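Local atomic coordinates of phenylacetaldehyde dehydrogenase (Burkholderia cenocepacia, PDB entry 4O5H), a protein that probably oxidises phenylacetaldehyde to phenylacetic acid with NAD+ as the electron acceptor, as a member of the aldehyde dehydrogenase family. Residues A191-A196 against R490-A495. Residues are numbered along the deposited sequence; the frame is centred on the assembly and turned at random.
Sequences AAWKIA and RELGRA
Trp193 and Glu491 bring the backbones nearest, with their CA atoms 6.9 Å apart, where helix 187-201 meets the irregular chain leading into helix 493-499. In the aldehyde dehydrogenase fold helix 187-201 connects the parallel strands 166-181 and 204-208, so the contact ties this crossover helix to a much later part of the chain. No direct backbone hydrogen bond joins the segments; a water does so instead, donating to Trp193 O and to Glu491 OE1 and accepting from Leu492 N.

The indole of Trp193 takes Leu492 over one face: CD2 stands 3.9 Å from the centroid of the five-membered ring and 15° off its normal, a CH-pi contact, while CD1 lies nearer the rim, 3.9 Å from Trp193 CZ2. Glu491 CG approaches the indole obliquely at CE3 of its six-membered ring, and the Glu491 carboxylate plane is turned 67° from the indole.

Lys194 starts away from the loop, but bends at chi2 and chi4 bring its ammonium back to Glu491. Thr260 OG1 is a hydrogen-bond partner of that nitrogen. Both Lys194 and Glu491 lie beside Glu283, probably the general base as in other aldehyde dehydrogenases, so their pairing borders the probable active site. The buried salt bridge, Lys194 NZ to Glu491 OE2 at 2.6 Å, uses the syn side of the oxygen, 25° out of the carboxylate plane.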
# COMPACT_ATOMS: atom_id res chain seq x y z
N ALA A 191 17.77 -9.18 -2.32
CA ALA A 191 17.76 -9.54 -0.90
C ALA A 191 18.10 -8.31 -0.07
O ALA A 191 17.46 -8.03 0.96
CB ALA A 191 18.74 -10.67 -0.61
N ALA A 192 19.13 -7.60 -0.51
CA ALA A 192 19.53 -6.38 0.19
C ALA A 192 18.43 -5.33 0.17
O ALA A 192 18.14 -4.70 1.20
CB ALA A 192 20.80 -5.82 -0.42
N TRP A 193 17.80 -5.14 -0.99
CA TRP A 193 16.73 -4.16 -1.07
C TRP A 193 15.59 -4.44 -0.09
O TRP A 193 15.00 -3.52 0.42
CB TRP A 193 16.14 -4.12 -2.45
CG TRP A 193 16.99 -3.49 -3.44
CD1 TRP A 193 18.26 -3.04 -3.30
CD2 TRP A 193 16.64 -3.26 -4.78
NE1 TRP A 193 18.72 -2.55 -4.48
CE2 TRP A 193 17.73 -2.65 -5.41
CE3 TRP A 193 15.45 -3.44 -5.51
CZ2 TRP A 193 17.70 -2.25 -6.74
CZ3 TRP A 193 15.40 -3.04 -6.83
CH2 TRP A 193 16.54 -2.47 -7.44
N LYS A 194 15.30 -5.70 0.18
CA LYS A 194 14.20 -6.03 1.10
C LYS A 194 14.66 -6.03 2.54
O LYS A 194 13.92 -5.67 3.43
CB LYS A 194 13.65 -7.43 0.85
CG LYS A 194 13.20 -7.74 -0.56
CD LYS A 194 12.03 -6.94 -0.99
CE LYS A 194 11.31 -7.63 -2.15
NZ LYS A 194 10.74 -6.58 -3.03
N ILE A 195 15.85 -6.53 2.79
CA ILE A 195 16.31 -6.70 4.18
C ILE A 195 16.77 -5.35 4.78
O ILE A 195 16.50 -5.08 5.93
CB ILE A 195 17.46 -7.73 4.24
CG1 ILE A 195 16.94 -9.12 3.89
CG2 ILE A 195 18.12 -7.76 5.63
CD1 ILE A 195 18.05 -10.14 3.69
N ALA A 196 17.49 -4.53 3.99
CA ALA A 196 18.14 -3.35 4.58
C ALA A 196 17.14 -2.37 5.22
O ALA A 196 17.34 -1.94 6.34
CB ALA A 196 19.06 -2.67 3.61
N ARG A 490 7.16 1.31 -3.13
CA ARG A 490 8.46 1.74 -3.62
C ARG A 490 9.61 1.07 -2.87
O ARG A 490 9.51 0.78 -1.64
CB ARG A 490 8.58 3.24 -3.52
CG ARG A 490 7.63 4.01 -4.41
CD ARG A 490 7.88 3.78 -5.91
NE ARG A 490 6.99 4.50 -6.82
CZ ARG A 490 5.87 4.01 -7.37
NH1 ARG A 490 5.44 2.77 -7.14
NH2 ARG A 490 5.15 4.77 -8.18
N GLU A 491 10.66 0.74 -3.63
CA GLU A 491 11.92 0.30 -3.08
C GLU A 491 12.84 1.49 -3.03
O GLU A 491 12.69 2.38 -3.83
CB GLU A 491 12.58 -0.74 -3.99
CG GLU A 491 11.79 -2.03 -4.25
CD GLU A 491 11.98 -3.09 -3.19
OE1 GLU A 491 12.20 -2.73 -2.00
OE2 GLU A 491 11.87 -4.30 -3.55
N LEU A 492 13.82 1.45 -2.12
CA LEU A 492 14.92 2.44 -2.04
C LEU A 492 14.49 3.83 -1.61
O LEU A 492 13.32 4.16 -1.53
CB LEU A 492 15.70 2.48 -3.36
CG LEU A 492 16.25 1.13 -3.84
CD1 LEU A 492 16.96 1.30 -5.18
CD2 LEU A 492 17.24 0.59 -2.83
N GLY A 493 15.49 4.65 -1.30
CA GLY A 493 15.25 6.03 -0.90
C GLY A 493 14.63 6.19 0.46
O GLY A 493 14.44 5.23 1.22
N ARG A 494 14.29 7.43 0.76
CA ARG A 494 13.49 7.74 1.93
C ARG A 494 12.14 7.03 1.87
O ARG A 494 11.60 6.62 2.90
CB ARG A 494 13.26 9.25 2.01
CG ARG A 494 12.59 9.70 3.28
CD ARG A 494 12.97 11.14 3.55
NE ARG A 494 12.60 11.97 2.42
CZ ARG A 494 11.38 12.47 2.24
NH1 ARG A 494 10.41 12.21 3.12
NH2 ARG A 494 11.12 13.26 1.19
N ALA A 495 11.60 6.88 0.67
CA ALA A 495 10.26 6.27 0.52
C ALA A 495 10.18 4.88 1.15
O ALA A 495 9.21 4.56 1.84
CB ALA A 495 9.86 6.22 -0.94
O HOH W 1 14.35 -1.11 -0.97